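Local coordinates for protein 7,8-dihydro-6-hydroxymethylpterin pyrophosphokinase-dihydropteroate synthase (Plasmodium falciparum, PDB 6JWS) that probably catalyses two successive steps of folate biosynthesis, pyrophosphorylation of 6-hydroxymethyl-7,8-dihydropterin by ATP and condensation of the resulting diphosphate with 4-aminobenzoate to 7,8-dihydropteroate, at residues 14-27 with 162-175. The protein carries 1 engineered substitution. Residues are numbered along the deposited sequence; the frame is centred on the assembly and turned at random.
Sequences KTNIAVLNLGTNDR and YFYNLTVVVKTFVN
Asn16 and Thr172 at one end and Thr24 and Tyr164 at the other bound an unbroken antiparallel ladder between strands 16-24 and 163-172, neighbours inside the antiparallel sheet of the HPPK domain. Each hydrogen-bonded pair, from Asn16-Thr172 to Thr24-Tyr164, exchanges two backbone bonds. On the face carrying Leu20, Val168 and Val170, Leu20 CB meets Val168 CG2 at 3.9 Å and its CD1 reaches Val170 CG2; helices 30-44 and 177-190 cover this side. On the other, Ile17 CG2 lies 3.8 Å from Val169 CG1, and Met336 of helix 327-336 packs on Val19 and Val169. Farther along that face Asn21 and Asn165 cross nearly at right angles, amide planes 42° apart, with Asn21 OD1 2.6 Å from Asn165 ND2. The Asn21 side chain lies about 7 Å from the bound magnesium ion, and its backbone pairs with that of Asp210, a ligand of the metal. Where the chain leaves strand 163-172, Lys14 NZ donates to Asn175 O (2.8 Å), while Asn16 ND2, on the first residue of the facing strand, donates to Val174 O, which lies in the plane of the Asn16 amide. At the opposite end Arg27 CB packs 3.6 Å from Tyr164 CE1, and Tyr164 OH is hydrogen-bonded to Glu56. Nearby, the Asn25 amide lies over one face of the Phe163 ring: CG is anti to the carbonyl carbon (chi1 -60°), and ND2 sits 3.0 Å above the ring plane, over its centre.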
loop_
_atom_site.group_PDB
_atom_site.type_symbol
_atom_site.label_atom_id
_atom_site.label_comp_id
_atom_site.label_asym_id
_atom_site.label_seq_id
_atom_site.Cartn_x
_atom_site.Cartn_y
_atom_site.Cartn_z
ATOM N N LYS B 14 -5.049 -45.556 33.155
ATOM C CA LYS B 14 -4.620 -44.223 33.537
ATOM C C LYS B 14 -4.890 -43.255 32.385
ATOM O O LYS B 14 -4.856 -43.662 31.226
ATOM C CB LYS B 14 -3.122 -44.283 33.849
ATOM C CG LYS B 14 -2.664 -43.445 35.032
ATOM C CD LYS B 14 -1.168 -43.505 35.245
ATOM C CE LYS B 14 -0.707 -42.558 36.331
ATOM N NZ LYS B 14 0.754 -42.328 36.265
ATOM N N THR B 15 -5.156 -41.979 32.714
ATOM C CA THR B 15 -5.323 -40.928 31.710
ATOM C C THR B 15 -4.418 -39.731 32.012
ATOM O O THR B 15 -4.635 -39.011 32.987
ATOM C CB THR B 15 -6.800 -40.552 31.538
ATOM O OG1 THR B 15 -7.467 -41.710 31.030
ATOM C CG2 THR B 15 -7.006 -39.409 30.572
ATOM N N ASN B 16 -3.413 -39.515 31.147
ATOM C CA ASN B 16 -2.376 -38.517 31.388
ATOM C C ASN B 16 -2.327 -37.486 30.253
ATOM O O ASN B 16 -2.751 -37.773 29.132
ATOM C CB ASN B 16 -1.003 -39.174 31.593
ATOM C CG ASN B 16 -0.932 -40.065 32.823
ATOM O OD1 ASN B 16 -1.252 -39.632 33.930
ATOM N ND2 ASN B 16 -0.510 -41.309 32.639
ATOM N N ILE B 17 -1.770 -36.297 30.563
ATOM C CA ILE B 17 -1.523 -35.233 29.597
ATOM C C ILE B 17 -0.024 -35.076 29.329
ATOM O O ILE B 17 0.726 -34.648 30.202
ATOM C CB ILE B 17 -2.137 -33.891 30.062
ATOM C CG1 ILE B 17 -3.595 -34.025 30.501
ATOM C CG2 ILE B 17 -1.974 -32.843 28.966
ATOM C CD1 ILE B 17 -4.533 -34.365 29.363
ATOM N N ALA B 18 0.387 -35.337 28.086
ATOM C CA ALA B 18 1.745 -35.082 27.625
ATOM C C ALA B 18 1.750 -34.007 26.538
ATOM O O ALA B 18 0.824 -33.940 25.727
ATOM C CB ALA B 18 2.338 -36.345 27.061
ATOM N N VAL B 19 2.848 -33.235 26.492
ATOM C CA VAL B 19 3.102 -32.249 25.458
ATOM C C VAL B 19 4.367 -32.671 24.720
ATOM O O VAL B 19 5.381 -32.932 25.355
ATOM C CB VAL B 19 3.216 -30.839 26.070
ATOM C CG1 VAL B 19 3.322 -29.743 25.021
ATOM C CG2 VAL B 19 2.061 -30.545 27.013
ATOM N N LEU B 20 4.275 -32.780 23.389
ATOM C CA LEU B 20 5.368 -33.256 22.558
ATOM C C LEU B 20 5.858 -32.175 21.596
ATOM O O LEU B 20 5.098 -31.288 21.198
ATOM C CB LEU B 20 4.926 -34.486 21.755
ATOM C CG LEU B 20 4.320 -35.655 22.532
ATOM C CD1 LEU B 20 4.060 -36.811 21.579
ATOM C CD2 LEU B 20 5.233 -36.107 23.673
ATOM N N ASN B 21 7.142 -32.307 21.219
ATOM C CA ASN B 21 7.756 -31.601 20.110
ATOM C C ASN B 21 8.087 -32.600 18.998
ATOM O O ASN B 21 8.634 -33.667 19.260
ATOM C CB ASN B 21 8.987 -30.803 20.545
ATOM C CG ASN B 21 9.418 -29.824 19.469
ATOM O OD1 ASN B 21 8.847 -28.747 19.341
ATOM N ND2 ASN B 21 10.387 -30.189 18.648
ATOM N N LEU B 22 7.733 -32.246 17.753
ATOM C CA LEU B 22 8.018 -33.034 16.562
ATOM C C LEU B 22 8.861 -32.167 15.630
ATOM O O LEU B 22 8.415 -31.099 15.234
ATOM C CB LEU B 22 6.699 -33.383 15.856
ATOM C CG LEU B 22 5.824 -34.507 16.420
ATOM C CD1 LEU B 22 5.580 -34.379 17.915
ATOM C CD2 LEU B 22 4.491 -34.549 15.688
ATOM N N GLY B 23 10.065 -32.635 15.270
ATOM C CA GLY B 23 10.994 -31.843 14.476
ATOM C C GLY B 23 11.588 -32.651 13.329
ATOM O O GLY B 23 11.753 -33.855 13.446
ATOM N N THR B 24 11.861 -31.991 12.203
ATOM C CA THR B 24 12.583 -32.607 11.106
ATOM C C THR B 24 13.437 -31.545 10.427
ATOM O O THR B 24 13.128 -30.365 10.529
ATOM C CB THR B 24 11.649 -33.300 10.107
ATOM O OG1 THR B 24 12.512 -33.758 9.064
ATOM C CG2 THR B 24 10.604 -32.386 9.506
ATOM N N ASN B 25 14.490 -31.980 9.726
ATOM C CA ASN B 25 15.387 -31.091 9.001
ATOM C C ASN B 25 15.073 -31.126 7.508
ATOM O O ASN B 25 15.602 -30.328 6.741
ATOM C CB ASN B 25 16.854 -31.466 9.223
ATOM C CG ASN B 25 17.258 -31.394 10.679
ATOM O OD1 ASN B 25 17.568 -32.414 11.295
ATOM N ND2 ASN B 25 17.243 -30.197 11.243
ATOM N N ASP B 26 14.207 -32.056 7.107
ATOM C CA ASP B 26 13.894 -32.298 5.707
ATOM C C ASP B 26 12.769 -31.358 5.268
ATOM O O ASP B 26 11.618 -31.541 5.651
ATOM C CB ASP B 26 13.573 -33.784 5.500
ATOM C CG ASP B 26 13.351 -34.196 4.057
ATOM O OD1 ASP B 26 13.472 -33.328 3.168
ATOM O OD2 ASP B 26 13.049 -35.385 3.835
ATOM N N ARG B 27 13.111 -30.370 4.431
ATOM C CA ARG B 27 12.192 -29.317 4.024
ATOM C C ARG B 27 11.139 -29.836 3.039
ATOM O O ARG B 27 9.942 -29.634 3.260
ATOM C CB ARG B 27 12.970 -28.106 3.493
ATOM C CG ARG B 27 12.126 -27.115 2.703
ATOM C CD ARG B 27 12.867 -25.864 2.266
ATOM N NE ARG B 27 12.327 -25.265 1.052
ATOM C CZ ARG B 27 11.079 -24.816 0.887
ATOM N NH1 ARG B 27 10.187 -24.912 1.859
ATOM N NH2 ARG B 27 10.722 -24.283 -0.268
ATOM N N TYR B 162 17.741 -25.624 8.254
ATOM C CA TYR B 162 16.475 -25.191 8.819
ATOM C C TYR B 162 15.843 -26.343 9.596
ATOM O O TYR B 162 15.980 -27.508 9.219
ATOM C CB TYR B 162 15.522 -24.756 7.704
ATOM C CG TYR B 162 15.922 -23.526 6.926
ATOM C CD1 TYR B 162 15.771 -22.256 7.461
ATOM C CD2 TYR B 162 16.410 -23.633 5.632
ATOM C CE1 TYR B 162 16.112 -21.122 6.739
ATOM C CE2 TYR B 162 16.760 -22.510 4.898
ATOM C CZ TYR B 162 16.608 -21.251 5.453
ATOM O OH TYR B 162 16.943 -20.137 4.738
ATOM N N PHE B 163 15.139 -26.003 10.680
ATOM C CA PHE B 163 14.335 -26.970 11.408
ATOM C C PHE B 163 12.850 -26.687 11.169
ATOM O O PHE B 163 12.438 -25.531 11.042
ATOM C CB PHE B 163 14.682 -26.945 12.899
ATOM C CG PHE B 163 15.989 -27.601 13.272
ATOM C CD1 PHE B 163 17.203 -26.980 13.006
ATOM C CD2 PHE B 163 16.005 -28.832 13.914
ATOM C CE1 PHE B 163 18.402 -27.586 13.351
ATOM C CE2 PHE B 163 17.204 -29.434 14.271
ATOM C CZ PHE B 163 18.402 -28.811 13.985
ATOM N N TYR B 164 12.069 -27.771 11.102
ATOM C CA TYR B 164 10.627 -27.742 10.941
ATOM C C TYR B 164 10.024 -28.402 12.168
ATOM O O TYR B 164 10.348 -29.546 12.489
ATOM C CB TYR B 164 10.199 -28.350 9.598
ATOM C CG TYR B 164 10.818 -27.594 8.454
ATOM C CD1 TYR B 164 12.084 -27.928 7.981
ATOM C CD2 TYR B 164 10.202 -26.470 7.933
ATOM C CE1 TYR B 164 12.705 -27.188 6.986
ATOM C CE2 TYR B 164 10.808 -25.721 6.936
ATOM C CZ TYR B 164 12.068 -26.074 6.471
ATOM O OH TYR B 164 12.682 -25.336 5.499
ATOM N N ASN B 165 9.146 -27.652 12.835
ATOM C CA ASN B 165 8.801 -27.914 14.217
ATOM C C ASN B 165 7.298 -27.783 14.410
ATOM O O ASN B 165 6.674 -26.888 13.859
ATOM C CB ASN B 165 9.431 -26.844 15.111
ATOM C CG ASN B 165 10.172 -27.435 16.283
ATOM O OD1 ASN B 165 11.184 -28.117 16.095
ATOM N ND2 ASN B 165 9.681 -27.167 17.487
ATOM N N LEU B 166 6.765 -28.597 15.311
ATOM C CA LEU B 166 5.365 -28.543 15.670
ATOM C C LEU B 166 5.227 -29.167 17.052
ATOM O O LEU B 166 5.843 -30.195 17.304
ATOM C CB LEU B 166 4.612 -29.349 14.599
ATOM C CG LEU B 166 3.213 -29.824 14.965
ATOM C CD1 LEU B 166 2.279 -28.639 14.974
ATOM C CD2 LEU B 166 2.736 -30.836 13.948
ATOM N N THR B 167 4.431 -28.549 17.928
ATOM C CA THR B 167 4.052 -29.180 19.185
ATOM C C THR B 167 2.641 -29.771 19.096
ATOM O O THR B 167 1.861 -29.400 18.214
ATOM C CB THR B 167 4.268 -28.252 20.390
ATOM O OG1 THR B 167 3.493 -27.053 20.270
ATOM C CG2 THR B 167 5.737 -27.967 20.675
ATOM N N VAL B 168 2.352 -30.725 20.002
ATOM C CA VAL B 168 1.062 -31.381 20.139
ATOM C C VAL B 168 0.812 -31.651 21.621
ATOM O O VAL B 168 1.745 -31.941 22.361
ATOM C CB VAL B 168 0.920 -32.680 19.312
ATOM C CG1 VAL B 168 1.511 -32.566 17.922
ATOM C CG2 VAL B 168 1.466 -33.902 20.029
ATOM N N VAL B 169 -0.453 -31.523 22.044
ATOM C CA VAL B 169 -0.878 -32.032 23.337
ATOM C C VAL B 169 -1.621 -33.350 23.107
ATOM O O VAL B 169 -2.488 -33.441 22.230
ATOM C CB VAL B 169 -1.745 -31.014 24.098
ATOM C CG1 VAL B 169 -2.237 -31.574 25.421
ATOM C CG2 VAL B 169 -1.051 -29.667 24.306
ATOM N N VAL B 170 -1.246 -34.373 23.890
ATOM C CA VAL B 170 -1.801 -35.717 23.817
ATOM C C VAL B 170 -2.459 -36.061 25.154
ATOM O O VAL B 170 -1.872 -35.879 26.225
ATOM C CB VAL B 170 -0.718 -36.747 23.430
ATOM C CG1 VAL B 170 -1.299 -38.131 23.213
ATOM C CG2 VAL B 170 0.004 -36.333 22.164
ATOM N N LYS B 171 -3.708 -36.529 25.084
ATOM C CA LYS B 171 -4.320 -37.229 26.208
ATOM C C LYS B 171 -3.956 -38.702 26.036
ATOM O O LYS B 171 -4.351 -39.317 25.043
ATOM C CB LYS B 171 -5.821 -36.940 26.260
ATOM C CG LYS B 171 -6.645 -37.631 27.343
ATOM C CD LYS B 171 -8.146 -37.683 26.969
ATOM C CE LYS B 171 -9.025 -36.579 27.538
ATOM N NZ LYS B 171 -10.254 -36.358 26.726
ATOM N N THR B 172 -3.126 -39.216 26.962
ATOM C CA THR B 172 -2.421 -40.477 26.762
ATOM C C THR B 172 -2.824 -41.521 27.803
ATOM O O THR B 172 -3.192 -41.197 28.932
ATOM C CB THR B 172 -0.903 -40.266 26.650
ATOM O OG1 THR B 172 -0.362 -41.422 26.016
ATOM C CG2 THR B 172 -0.205 -40.033 27.973
ATOM N N PHE B 173 -2.744 -42.788 27.390
ATOM C CA PHE B 173 -3.101 -43.919 28.243
ATOM C C PHE B 173 -1.826 -44.540 28.817
ATOM O O PHE B 173 -1.889 -45.414 29.684
ATOM C CB PHE B 173 -3.954 -44.943 27.477
ATOM C CG PHE B 173 -3.540 -45.166 26.044
ATOM C CD1 PHE B 173 -2.298 -45.709 25.734
ATOM C CD2 PHE B 173 -4.380 -44.803 24.994
ATOM C CE1 PHE B 173 -1.908 -45.893 24.414
ATOM C CE2 PHE B 173 -3.991 -44.991 23.672
ATOM C CZ PHE B 173 -2.759 -45.544 23.380
ATOM N N VAL B 174 -0.673 -44.081 28.311
ATOM C CA VAL B 174 0.624 -44.530 28.784
ATOM C C VAL B 174 0.805 -44.047 30.219
ATOM O O VAL B 174 0.337 -42.968 30.569
ATOM C CB VAL B 174 1.748 -44.080 27.837
ATOM C CG1 VAL B 174 3.120 -44.418 28.389
ATOM C CG2 VAL B 174 1.573 -44.707 26.464
ATOM N N ASN B 175 1.447 -44.878 31.054
ATOM C CA ASN B 175 1.458 -44.665 32.495
ATOM C C ASN B 175 2.467 -43.603 32.926
ATOM O O ASN B 175 2.272 -42.977 33.969
ATOM C CB ASN B 175 1.691 -45.956 33.280
ATOM C CG ASN B 175 0.542 -46.937 33.165
ATOM O OD1 ASN B 175 -0.629 -46.557 33.174
ATOM N ND2 ASN B 175 0.876 -48.209 33.059
#